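Local coordinates for protein TRAP dicarboxylate transporter-DctP subunit (Rhodobacter sphaeroides, PDB 4PE3) that probably captures a small organic acid in the periplasm and delivers it to the membrane subunits of a TRAP transporter, at residues H31-A41 and V64-V75. Numbering follows the deposited sequence.
Sequences HHFRFQSSDPA and VTIELMPVGTIV. With ZN (zinc ion), chain G.
Phe33 and Phe35 lock onto Glu67 through paired backbone bonds, part of the parallel ladder joining strands 32-37 and 65-69. With helix 44-59 between them, the strands form a beta-alpha-beta crossover at the edge of a five-stranded sheet, a worked example of one strand's side chain fastening the loop after its partner. The ladder runs from Thr65 N on His31 O to Ser37 N on Met69 O (2.9 Å); beyond it, Val71 N bonds separately to Asp39 O between the two loops, from above the carbonyl plane.

Gln36 makes that tie. With CG anti to the backbone N (chi1 -168°) and the chain extended, its buried amide reaches the 70-75 loop, where OE1 accepts from Ile74 N at 2.9 Å and, on a lone pair, from Val75 N at 3.3 Å. NE2 returns a bond to Val75 O, nearly in the amide plane, so three bonds fix the group's rotation. A leucine here would probably leave the Ile74 and Val75 amides without their acceptor and the loop less firmly tied.

The face of Phe33, Phe35 and Ile66 is apolar: Ile66 CD1 lies 3.8 Å from Phe35 CE1, and Val64 CG1 approaches Phe33 CE2. On the other face, Ile74 CD1 comes within 3.5 Å of Arg34 NH2. At the start of the strands, His32 ND1 and Thr65 OG1 share a hydrogen bond of 2.8 Å at the imidazole edge.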
# COMPACT_ATOMS: atom_id res chain seq x y z
N HIS A 31 -29.23 8.69 4.67
CA HIS A 31 -28.06 9.35 4.10
C HIS A 31 -27.57 8.59 2.90
O HIS A 31 -27.53 7.36 2.91
CB HIS A 31 -26.93 9.42 5.13
CG HIS A 31 -27.34 10.04 6.42
ND1 HIS A 31 -27.22 11.40 6.67
CD2 HIS A 31 -27.86 9.50 7.54
CE1 HIS A 31 -27.65 11.65 7.89
NE2 HIS A 31 -28.04 10.52 8.44
N HIS A 32 -27.15 9.32 1.87
CA HIS A 32 -26.66 8.75 0.64
C HIS A 32 -25.33 9.43 0.30
O HIS A 32 -25.31 10.63 0.02
CB HIS A 32 -27.69 8.93 -0.46
CG HIS A 32 -29.05 8.44 -0.09
ND1 HIS A 32 -29.44 7.12 -0.23
CD2 HIS A 32 -30.12 9.08 0.43
CE1 HIS A 32 -30.68 6.98 0.18
NE2 HIS A 32 -31.13 8.15 0.59
N PHE A 33 -24.23 8.69 0.36
CA PHE A 33 -22.91 9.27 0.16
C PHE A 33 -22.22 8.68 -1.07
O PHE A 33 -22.02 7.47 -1.16
CB PHE A 33 -22.00 8.97 1.35
CG PHE A 33 -22.50 9.51 2.67
CD1 PHE A 33 -23.00 10.80 2.80
CD2 PHE A 33 -22.43 8.71 3.80
CE1 PHE A 33 -23.42 11.27 4.03
CE2 PHE A 33 -22.87 9.18 5.03
CZ PHE A 33 -23.36 10.44 5.13
N ARG A 34 -21.76 9.55 -1.95
CA ARG A 34 -21.06 9.15 -3.17
C ARG A 34 -19.55 9.15 -2.95
O ARG A 34 -18.98 10.19 -2.57
CB ARG A 34 -21.44 10.10 -4.30
CG ARG A 34 -22.89 10.56 -4.23
CD ARG A 34 -23.10 11.84 -5.01
NE ARG A 34 -23.16 11.57 -6.45
CZ ARG A 34 -22.55 12.28 -7.39
NH1 ARG A 34 -21.80 13.33 -7.07
NH2 ARG A 34 -22.70 11.94 -8.66
N PHE A 35 -18.93 8.00 -3.16
CA PHE A 35 -17.49 7.83 -3.01
C PHE A 35 -16.84 7.54 -4.34
O PHE A 35 -17.35 6.71 -5.09
CB PHE A 35 -17.21 6.64 -2.10
CG PHE A 35 -17.23 6.96 -0.65
CD1 PHE A 35 -18.37 7.43 -0.03
CD2 PHE A 35 -16.08 6.75 0.11
CE1 PHE A 35 -18.36 7.70 1.31
CE2 PHE A 35 -16.09 7.03 1.47
CZ PHE A 35 -17.23 7.51 2.06
N GLN A 36 -15.76 8.21 -4.67
CA GLN A 36 -15.02 7.91 -5.87
C GLN A 36 -13.78 7.07 -5.57
O GLN A 36 -13.02 7.37 -4.63
CB GLN A 36 -14.61 9.17 -6.58
CG GLN A 36 -14.10 8.86 -7.97
CD GLN A 36 -13.81 10.07 -8.79
OE1 GLN A 36 -14.73 10.73 -9.29
NE2 GLN A 36 -12.53 10.39 -8.93
N SER A 37 -13.58 6.01 -6.33
CA SER A 37 -12.45 5.10 -6.21
C SER A 37 -11.29 5.63 -7.03
O SER A 37 -11.48 6.41 -7.95
CB SER A 37 -12.89 3.74 -6.76
OG SER A 37 -11.82 2.80 -6.64
N SER A 38 -10.09 5.17 -6.71
CA SER A 38 -8.94 5.36 -7.61
C SER A 38 -8.85 4.26 -8.69
O SER A 38 -8.00 4.32 -9.57
CB SER A 38 -7.64 5.40 -6.79
OG SER A 38 -7.53 4.24 -6.02
N ASP A 39 -9.71 3.25 -8.62
CA ASP A 39 -9.68 2.16 -9.58
C ASP A 39 -10.85 2.26 -10.56
O ASP A 39 -11.90 2.84 -10.26
CB ASP A 39 -9.73 0.84 -8.83
CG ASP A 39 -8.52 0.63 -7.95
OD1 ASP A 39 -7.40 0.78 -8.46
OD2 ASP A 39 -8.67 0.32 -6.76
N PRO A 40 -10.66 1.70 -11.75
CA PRO A 40 -11.73 1.69 -12.74
C PRO A 40 -12.69 0.51 -12.56
O PRO A 40 -12.34 -0.47 -11.91
CB PRO A 40 -10.96 1.52 -14.05
CG PRO A 40 -9.77 0.69 -13.67
CD PRO A 40 -9.40 1.15 -12.29
N ALA A 41 -13.86 0.59 -13.19
CA ALA A 41 -14.74 -0.57 -13.26
C ALA A 41 -13.99 -1.69 -13.95
O ALA A 41 -13.20 -1.45 -14.86
CB ALA A 41 -16.00 -0.24 -14.04
N VAL A 64 -27.83 4.30 5.85
CA VAL A 64 -26.74 4.92 5.11
C VAL A 64 -26.43 4.04 3.91
O VAL A 64 -26.32 2.83 4.05
CB VAL A 64 -25.45 5.08 5.98
CG1 VAL A 64 -24.33 5.72 5.17
CG2 VAL A 64 -25.73 5.87 7.25
N THR A 65 -26.35 4.66 2.74
CA THR A 65 -25.97 3.97 1.52
C THR A 65 -24.75 4.66 0.92
O THR A 65 -24.55 5.87 1.11
CB THR A 65 -27.12 3.96 0.49
OG1 THR A 65 -27.39 5.30 0.05
CG2 THR A 65 -28.39 3.37 1.09
N ILE A 66 -23.92 3.88 0.24
CA ILE A 66 -22.72 4.37 -0.40
C ILE A 66 -22.85 4.08 -1.88
O ILE A 66 -23.12 2.95 -2.27
CB ILE A 66 -21.46 3.62 0.09
CG1 ILE A 66 -21.28 3.75 1.60
CG2 ILE A 66 -20.20 4.09 -0.65
CD1 ILE A 66 -21.07 5.17 2.09
N GLU A 67 -22.68 5.11 -2.70
CA GLU A 67 -22.60 4.94 -4.13
C GLU A 67 -21.14 4.96 -4.55
O GLU A 67 -20.48 5.99 -4.46
CB GLU A 67 -23.36 6.05 -4.83
CG GLU A 67 -23.44 5.88 -6.30
CD GLU A 67 -24.66 6.54 -6.88
OE1 GLU A 67 -25.22 5.96 -7.83
OE2 GLU A 67 -25.07 7.61 -6.38
N LEU A 68 -20.62 3.82 -5.02
CA LEU A 68 -19.23 3.69 -5.40
C LEU A 68 -19.02 4.00 -6.89
O LEU A 68 -19.61 3.35 -7.74
CB LEU A 68 -18.76 2.26 -5.09
CG LEU A 68 -17.32 1.90 -5.44
CD1 LEU A 68 -16.35 2.60 -4.51
CD2 LEU A 68 -17.14 0.36 -5.42
N MSE A 69 -18.17 4.96 -7.20
CA MSE A 69 -17.98 5.42 -8.56
C MSE A 69 -16.54 5.20 -9.01
O MSE A 69 -15.61 5.51 -8.28
CB MSE A 69 -18.34 6.91 -8.64
CG MSE A 69 -19.78 7.21 -8.23
SE MSE A 69 -20.14 9.12 -8.02
CE MSE A 69 -18.68 9.59 -6.83
N PRO A 70 -16.34 4.67 -10.22
CA PRO A 70 -14.96 4.44 -10.66
C PRO A 70 -14.15 5.73 -10.77
O PRO A 70 -14.69 6.84 -10.84
CB PRO A 70 -15.12 3.81 -12.05
CG PRO A 70 -16.53 3.44 -12.17
CD PRO A 70 -17.34 4.23 -11.20
N VAL A 71 -12.83 5.58 -10.77
CA VAL A 71 -11.92 6.71 -10.88
C VAL A 71 -12.29 7.61 -12.05
O VAL A 71 -12.60 7.13 -13.14
CB VAL A 71 -10.47 6.21 -11.01
CG1 VAL A 71 -10.29 5.41 -12.28
CG2 VAL A 71 -9.49 7.39 -10.91
N GLY A 72 -12.26 8.92 -11.80
CA GLY A 72 -12.47 9.92 -12.81
C GLY A 72 -13.93 10.20 -13.16
O GLY A 72 -14.19 10.97 -14.08
N THR A 73 -14.86 9.57 -12.45
CA THR A 73 -16.28 9.76 -12.77
C THR A 73 -16.70 11.19 -12.61
O THR A 73 -17.33 11.76 -13.50
CB THR A 73 -17.20 8.96 -11.84
OG1 THR A 73 -17.02 7.57 -12.10
CG2 THR A 73 -18.65 9.32 -12.09
N ILE A 74 -16.38 11.76 -11.46
CA ILE A 74 -16.83 13.09 -11.11
C ILE A 74 -15.67 14.07 -11.20
O ILE A 74 -15.84 15.18 -11.69
CB ILE A 74 -17.46 13.13 -9.71
CG1 ILE A 74 -18.60 12.11 -9.61
CG2 ILE A 74 -18.00 14.53 -9.41
CD1 ILE A 74 -19.79 12.45 -10.52
N VAL A 75 -14.49 13.66 -10.73
CA VAL A 75 -13.33 14.54 -10.78
C VAL A 75 -12.03 13.77 -10.97
O VAL A 75 -12.00 12.55 -10.83
CB VAL A 75 -13.17 15.36 -9.49
CG1 VAL A 75 -14.23 16.46 -9.45
CG2 VAL A 75 -13.23 14.45 -8.27
ZN ZN G . -29.10 10.71 10.18
O HOH W 1 -30.79 11.93 9.99
O HOH W 2 -27.58 11.05 11.65